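Local coordinates for single-stranded DNA-binding protein WHY3, chloroplastic (Arabidopsis thaliana, PDB 4KOQ) that binds single-stranded DNA, guards plastid genome stability by preventing illegitimate recombination, and represses transcription of a kinesin gene in the nucleus, at residues A[49-54]-A[120-125]; A[53-56]-A[60-63]; A[79-82]-A[86-89]. All coordinates share one frame; numbering follows the deposited sequence.

Interaction 1 (A[49-54]-A[120-125]); sequences LQFAPA and FNLSVQ
Phe51 and Leu122 mark where the two strands come nearest, with their CA atoms 7.6 Å apart. No hydrogen bond joins the segments: 49-54 and 120-125 belong to different sheets and pass across one another instead of pairing, so side chains alone bridge the gap. The Phe51 ring is the centrepiece. CB of Leu122 lies over one of its faces in a CH-pi contact, 3.9 Å from the ring centroid and 14° off the normal, displaced toward the rim. The CD2 branch of the same leucine presses on CD1 of Phe51 at 3.4 Å, a tight apolar contact. With CG of Leu122 anti to the backbone N (chi1 176°), the branch reaches along the ring rather than away from it. Phe120 arrives differently: its CB meets CE2 of Phe51 at 4.0 Å, near the ring plane, and CZ of Phe51 in turn lies at the edge of the Phe120 ring, the two side chains crossing at about a right angle. Leu22, Leu107 and Val135 also pack on Phe51. Were the ring cut back to an alanine here, CB and CD2 of Leu122 would probably lose the surface they rest on, and a gap would be likely to open between the sheets. The contact is part of the buried core of the Whirly fold, between its two antiparallel sheets.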
loop_
_atom_site.group_PDB
_atom_site.type_symbol
_atom_site.label_atom_id
_atom_site.label_comp_id
_atom_site.label_asym_id
_atom_site.label_seq_id
_atom_site.Cartn_x
_atom_site.Cartn_y
_atom_site.Cartn_z
ATOM N N LEU A 49 7.571 -20.995 1.872
ATOM C CA LEU A 49 8.900 -20.737 2.393
ATOM C C LEU A 49 9.754 -21.987 2.263
ATOM O O LEU A 49 9.327 -23.048 2.685
ATOM C CB LEU A 49 8.827 -20.435 3.882
ATOM C CG LEU A 49 7.835 -19.406 4.421
ATOM C CD1 LEU A 49 8.262 -18.945 5.815
ATOM C CD2 LEU A 49 7.683 -18.251 3.542
ATOM N N GLN A 50 10.949 -21.843 1.695
ATOM C CA GLN A 50 11.893 -22.957 1.553
ATOM C C GLN A 50 13.183 -22.610 2.249
ATOM O O GLN A 50 13.794 -21.600 1.932
ATOM C CB GLN A 50 12.148 -23.227 0.072
ATOM C CG GLN A 50 10.834 -23.415 -0.715
ATOM C CD GLN A 50 11.055 -23.962 -2.136
ATOM O OE1 GLN A 50 11.781 -24.942 -2.345
ATOM N NE2 GLN A 50 10.430 -23.331 -3.103
ATOM N N PHE A 51 13.594 -23.437 3.210
ATOM C CA PHE A 51 14.795 -23.175 4.002
ATOM C C PHE A 51 15.817 -24.235 3.616
ATOM O O PHE A 51 15.460 -25.422 3.511
ATOM C CB PHE A 51 14.538 -23.342 5.509
ATOM C CG PHE A 51 13.588 -22.313 6.141
ATOM C CD1 PHE A 51 12.215 -22.385 5.954
ATOM C CD2 PHE A 51 14.096 -21.335 6.990
ATOM C CE1 PHE A 51 11.377 -21.472 6.554
ATOM C CE2 PHE A 51 13.260 -20.433 7.604
ATOM C CZ PHE A 51 11.901 -20.506 7.386
ATOM N N ALA A 52 17.058 -23.820 3.431
ATOM C CA ALA A 52 18.141 -24.786 3.152
ATOM C C ALA A 52 19.396 -24.464 3.927
ATOM O O ALA A 52 19.808 -23.299 4.030
ATOM C CB ALA A 52 18.441 -24.787 1.668
ATOM N N PRO A 53 20.063 -25.511 4.471
ATOM C CA PRO A 53 21.279 -25.316 5.250
ATOM C C PRO A 53 22.465 -25.079 4.308
ATOM O O PRO A 53 22.408 -25.556 3.173
ATOM C CB PRO A 53 21.429 -26.652 6.011
ATOM C CG PRO A 53 20.784 -27.672 5.117
ATOM C CD PRO A 53 19.648 -26.923 4.408
ATOM N N ALA A 54 23.481 -24.353 4.747
ATOM C CA ALA A 54 24.644 -24.117 3.881
ATOM C C ALA A 54 25.330 -25.474 3.616
ATOM O O ALA A 54 25.293 -26.339 4.461
ATOM C CB ALA A 54 25.605 -23.122 4.514
ATOM N N PHE A 120 14.358 -16.462 12.175
ATOM C CA PHE A 120 13.387 -17.427 11.723
ATOM C C PHE A 120 13.901 -18.839 11.972
ATOM O O PHE A 120 15.044 -19.162 11.667
ATOM C CB PHE A 120 13.161 -17.339 10.211
ATOM C CG PHE A 120 12.286 -16.177 9.772
ATOM C CD1 PHE A 120 12.460 -14.919 10.282
ATOM C CD2 PHE A 120 11.320 -16.383 8.807
ATOM C CE1 PHE A 120 11.656 -13.851 9.831
ATOM C CE2 PHE A 120 10.541 -15.322 8.355
ATOM C CZ PHE A 120 10.728 -14.080 8.856
ATOM N N ASN A 121 13.020 -19.709 12.418
ATOM C CA ASN A 121 13.430 -21.094 12.619
ATOM C C ASN A 121 12.359 -22.015 12.086
ATOM O O ASN A 121 11.213 -21.878 12.463
ATOM C CB ASN A 121 13.642 -21.309 14.112
ATOM C CG ASN A 121 13.880 -22.769 14.471
ATOM O OD1 ASN A 121 13.289 -23.281 15.408
ATOM N ND2 ASN A 121 14.721 -23.439 13.703
ATOM N N LEU A 122 12.701 -22.946 11.202
ATOM C CA LEU A 122 11.763 -24.009 10.868
ATOM C C LEU A 122 12.277 -25.337 11.414
ATOM O O LEU A 122 13.407 -25.711 11.108
ATOM C CB LEU A 122 11.595 -24.098 9.363
ATOM C CG LEU A 122 10.723 -25.224 8.821
ATOM C CD1 LEU A 122 9.306 -25.225 9.351
ATOM C CD2 LEU A 122 10.713 -25.187 7.292
ATOM N N SER A 123 11.445 -26.028 12.198
ATOM C CA SER A 123 11.834 -27.315 12.778
ATOM C C SER A 123 10.816 -28.296 12.269
ATOM O O SER A 123 9.632 -28.061 12.394
ATOM C CB SER A 123 11.872 -27.225 14.322
ATOM O OG SER A 123 11.915 -28.506 14.963
ATOM N N VAL A 124 11.287 -29.378 11.658
ATOM C CA VAL A 124 10.405 -30.400 11.133
ATOM C C VAL A 124 10.724 -31.682 11.925
ATOM O O VAL A 124 11.832 -32.158 11.860
ATOM C CB VAL A 124 10.670 -30.639 9.650
ATOM C CG1 VAL A 124 9.751 -31.721 9.131
ATOM C CG2 VAL A 124 10.480 -29.325 8.811
ATOM N N GLN A 125 9.742 -32.200 12.649
ATOM C CA GLN A 125 9.997 -33.172 13.693
ATOM C C GLN A 125 9.269 -34.446 13.335
ATOM O O GLN A 125 8.058 -34.432 13.134
ATOM C CB GLN A 125 9.503 -32.639 15.032
ATOM C CG GLN A 125 10.112 -31.289 15.431
ATOM C CD GLN A 125 9.314 -30.591 16.518
ATOM O OE1 GLN A 125 8.431 -31.188 17.132
ATOM N NE2 GLN A 125 9.613 -29.321 16.753
#

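Interaction 2 (A[53-56]-A[60-63]); sequences PAAG and YDWS
Ala55 breaks the regular ladder of this hairpin: it and Gly56 both face the single residue just ahead of Tyr60, forming a classic beta bulge. One step earlier the pairing is ordinary, Ala54 and Tyr60 making an antiparallel non-hydrogen-bonded pair with CA atoms 4.3 Å apart and side chains that diverge. Next to that pair comes the one hydrogen bond between the segments, from Asp61 N to Pro53 O at 3.0 Å. The same oxygen lies near the plane of the Tyr60 ring, at its edge, and also receives a CA-H...O contact from Tyr60.

Asp61 then bends the second strand sharply. It is the centre of an inverse gamma turn, closed by a weak bond between Trp62 N and Tyr60 O. Its CB rests against CB of Ala55 at 3.6 Å, while CG, anti to the backbone N (chi1 -170°), swings the carboxylate onward along its own chain. There the syn lone pair of OD1 takes the hydroxyl of Ser63 (OG to OD1 2.6 Å), and Ser63 N adds a weak bond of the Asx-turn kind at the start of a 3-10 segment. On the other flank the Tyr60 ring lies obliquely to Ala54, its CD2 3.6 Å from Ala54 CA.

Tyr60 OH is hydrogen-bonded to Lys17 O. A phosphate ion, probably from the crystallisation liquor, lies near the hydroxyl. Lys17 belongs to the region 17-22 that, by similarity, is required for single-stranded DNA binding. The contact thus lies at the turn end of the hairpin of strands 39-56 and 59-70, with Ala54 also joined through its backbone to Lys19 and the Tyr60 ring packed on Ala21 of strand 20-33.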
loop_
_atom_site.group_PDB
_atom_site.type_symbol
_atom_site.label_atom_id
_atom_site.label_comp_id
_atom_site.label_asym_id
_atom_site.label_seq_id
_atom_site.Cartn_x
_atom_site.Cartn_y
_atom_site.Cartn_z
ATOM N N PRO A 53 20.063 -25.511 4.471
ATOM C CA PRO A 53 21.279 -25.316 5.250
ATOM C C PRO A 53 22.465 -25.079 4.308
ATOM O O PRO A 53 22.408 -25.556 3.173
ATOM C CB PRO A 53 21.429 -26.652 6.011
ATOM C CG PRO A 53 20.784 -27.672 5.117
ATOM C CD PRO A 53 19.648 -26.923 4.408
ATOM N N ALA A 54 23.481 -24.353 4.747
ATOM C CA ALA A 54 24.644 -24.117 3.881
ATOM C C ALA A 54 25.330 -25.474 3.616
ATOM O O ALA A 54 25.293 -26.339 4.461
ATOM C CB ALA A 54 25.605 -23.122 4.514
ATOM N N ALA A 55 25.877 -25.664 2.422
ATOM C CA ALA A 55 26.528 -26.927 2.057
ATOM C C ALA A 55 27.912 -26.730 1.439
ATOM O O ALA A 55 28.554 -27.700 1.068
ATOM C CB ALA A 55 25.661 -27.696 1.086
ATOM N N GLY A 56 28.359 -25.487 1.325
ATOM C CA GLY A 56 29.626 -25.174 0.683
ATOM C C GLY A 56 29.677 -23.701 0.318
ATOM O O GLY A 56 28.691 -22.980 0.496
ATOM N N TYR A 60 23.999 -23.983 -1.081
ATOM C CA TYR A 60 23.108 -24.481 -0.076
ATOM C C TYR A 60 22.550 -25.794 -0.567
ATOM O O TYR A 60 22.340 -25.994 -1.757
ATOM C CB TYR A 60 21.999 -23.461 0.190
ATOM C CG TYR A 60 22.522 -22.103 0.598
ATOM C CD1 TYR A 60 22.835 -21.134 -0.357
ATOM C CD2 TYR A 60 22.728 -21.783 1.934
ATOM C CE1 TYR A 60 23.296 -19.899 0.017
ATOM C CE2 TYR A 60 23.179 -20.543 2.303
ATOM C CZ TYR A 60 23.473 -19.613 1.343
ATOM O OH TYR A 60 23.936 -18.382 1.721
ATOM N N ASP A 61 22.297 -26.682 0.376
ATOM C CA ASP A 61 21.815 -28.003 0.056
ATOM C C ASP A 61 20.288 -28.044 -0.052
ATOM O O ASP A 61 19.584 -28.386 0.898
ATOM C CB ASP A 61 22.322 -28.957 1.124
ATOM C CG ASP A 61 22.081 -30.390 0.779
ATOM O OD1 ASP A 61 21.441 -30.657 -0.257
ATOM O OD2 ASP A 61 22.519 -31.237 1.573
ATOM N N TRP A 62 19.789 -27.718 -1.237
ATOM C CA TRP A 62 18.360 -27.694 -1.492
ATOM C C TRP A 62 17.761 -29.078 -1.515
ATOM O O TRP A 62 16.546 -29.241 -1.404
ATOM C CB TRP A 62 18.077 -26.932 -2.782
ATOM C CG TRP A 62 18.488 -25.490 -2.647
ATOM C CD1 TRP A 62 19.631 -24.912 -3.114
ATOM C CD2 TRP A 62 17.770 -24.455 -1.955
ATOM N NE1 TRP A 62 19.668 -23.588 -2.763
ATOM C CE2 TRP A 62 18.533 -23.282 -2.059
ATOM C CE3 TRP A 62 16.562 -24.417 -1.249
ATOM C CZ2 TRP A 62 18.130 -22.075 -1.488
ATOM C CZ3 TRP A 62 16.158 -23.219 -0.680
ATOM C CH2 TRP A 62 16.929 -22.067 -0.813
ATOM N N SER A 63 18.614 -30.094 -1.604
ATOM C CA SER A 63 18.129 -31.464 -1.577
ATOM C C SER A 63 17.679 -31.782 -0.156
ATOM O O SER A 63 16.879 -32.687 0.066
ATOM C CB SER A 63 19.210 -32.455 -2.082
ATOM O OG SER A 63 20.196 -32.741 -1.105
#

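Interaction 3 (A[79-82]-A[86-89]); sequences VSLG and SCEF
Leu81 touches a flat group of the backbone here, and no aromatic ring meets the opposite segment: its CD2 methyl stands over one face of the peptide that links Ser86 to Cys87. The methyl is 4.2 Å from Ser86 C and nearly straight above it, so the contact is made with the face of the peptide. The setting is a helix-to-strand connection of the Whirly fold, the loop that leaves helix 72-79 and turns back into strand 87-91, an outermost strand of the second sheet within this chain.

The contact is apolar and carries no hydrogen bond. The CA atoms nearest each other are those of Leu81 and Ser86, 7.1 Å apart, so the segments do not pair as strands and one leucine side chain spans the distance between them. Ser86 offers its backbone to that leucine while its own CB points away. Cys87 instead turns its side chain toward the loop, and its CB meets CD2 of Leu81 at 4.0 Å.

Around the contact, Cys87 also packs on Asn77 and Leu78 of the preceding helix and on Val109 of strand 103-111, so Cys87 is packed between the loop, the helix and strand 103-111. Beyond Leu81, Gly82 O accepts a hydrogen bond from NH2 of Arg118, and Gly82 N is hydrogen-bonded to OE1 of Glu85. Val79 and Ser80 pack on Ala145 of a second subunit, so the same short loop reaches the tetramer interface.

With chi1 of 61°, the Cys87 sulfur lies between its backbone N and carbonyl carbon, where SG touches both leucine branches, CD1 and CD2 of Leu81 each 4.0 Å away.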
loop_
_atom_site.group_PDB
_atom_site.type_symbol
_atom_site.label_atom_id
_atom_site.label_comp_id
_atom_site.label_asym_id
_atom_site.label_seq_id
_atom_site.Cartn_x
_atom_site.Cartn_y
_atom_site.Cartn_z
ATOM N N VAL A 79 3.018 -9.436 9.909
ATOM C CA VAL A 79 3.011 -8.007 9.629
ATOM C C VAL A 79 2.543 -7.183 10.840
ATOM O O VAL A 79 2.611 -5.966 10.810
ATOM C CB VAL A 79 2.122 -7.574 8.384
ATOM C CG1 VAL A 79 2.653 -8.167 7.101
ATOM C CG2 VAL A 79 0.685 -7.904 8.604
ATOM N N SER A 80 2.092 -7.827 11.897
ATOM C CA SER A 80 1.657 -7.088 13.083
ATOM C C SER A 80 2.508 -7.360 14.306
ATOM O O SER A 80 2.120 -6.991 15.399
ATOM C CB SER A 80 0.196 -7.393 13.431
ATOM O OG SER A 80 -0.045 -8.749 13.620
ATOM N N LEU A 81 3.668 -7.992 14.142
ATOM C CA LEU A 81 4.481 -8.292 15.313
ATOM C C LEU A 81 5.011 -7.033 15.990
ATOM O O LEU A 81 5.581 -6.190 15.340
ATOM C CB LEU A 81 5.675 -9.139 14.906
ATOM C CG LEU A 81 5.413 -10.591 14.598
ATOM C CD1 LEU A 81 6.735 -11.283 14.210
ATOM C CD2 LEU A 81 4.803 -11.324 15.823
ATOM N N GLY A 82 4.865 -6.948 17.305
ATOM C CA GLY A 82 5.554 -5.927 18.069
ATOM C C GLY A 82 7.058 -6.189 18.082
ATOM O O GLY A 82 7.492 -7.289 17.775
ATOM N N SER A 86 7.167 -12.559 19.656
ATOM C CA SER A 86 7.459 -13.710 18.819
ATOM C C SER A 86 6.174 -14.332 18.364
ATOM O O SER A 86 5.118 -14.088 18.957
ATOM C CB SER A 86 8.333 -14.720 19.580
ATOM O OG SER A 86 7.554 -15.535 20.461
ATOM N N CYS A 87 6.227 -15.078 17.270
ATOM C CA CYS A 87 5.106 -15.896 16.886
ATOM C C CYS A 87 5.598 -17.295 16.501
ATOM O O CYS A 87 6.756 -17.485 16.131
ATOM C CB CYS A 87 4.305 -15.243 15.742
ATOM S SG CYS A 87 5.215 -14.995 14.263
ATOM N N GLU A 88 4.709 -18.264 16.640
ATOM C CA GLU A 88 5.050 -19.673 16.414
ATOM C C GLU A 88 3.847 -20.338 15.789
ATOM O O GLU A 88 2.720 -20.249 16.306
ATOM C CB GLU A 88 5.395 -20.348 17.757
ATOM C CG GLU A 88 6.020 -21.691 17.652
ATOM C CD GLU A 88 6.630 -22.168 18.996
ATOM O OE1 GLU A 88 6.208 -21.680 20.054
ATOM O OE2 GLU A 88 7.531 -23.026 18.979
ATOM N N PHE A 89 4.080 -21.000 14.674
ATOM C CA PHE A 89 3.028 -21.677 13.931
ATOM C C PHE A 89 3.285 -23.173 13.863
ATOM O O PHE A 89 4.390 -23.592 13.552
ATOM C CB PHE A 89 2.989 -21.149 12.503
ATOM C CG PHE A 89 2.990 -19.669 12.400
ATOM C CD1 PHE A 89 2.109 -18.897 13.142
ATOM C CD2 PHE A 89 3.854 -19.035 11.545
ATOM C CE1 PHE A 89 2.118 -17.475 13.016
ATOM C CE2 PHE A 89 3.854 -17.645 11.409
ATOM C CZ PHE A 89 2.982 -16.874 12.142
#

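From the N terminus, two strands pass before strand 39-56, which serves two contacts, since interactions 1 and 2 share Pro53 and Ala54. Interaction 2 closes at once, across the short turn into strand 59-70, and joins the two strands of the hairpin. Farther along, interaction 3 closes the small loop after helix 72-79, joining it to strand 87-91, an outermost strand of the second sheet. Interaction 1 shuts last, when strand 117-126 returns to strand 39-56; it joins the two sheets, and its long loop encloses interaction 3. Interactions 1 and 2 touch, Ala52 CB lying 3.5 Å from Trp62 CE3, whereas the centres of interactions 2 and 3 are about 27 Å apart.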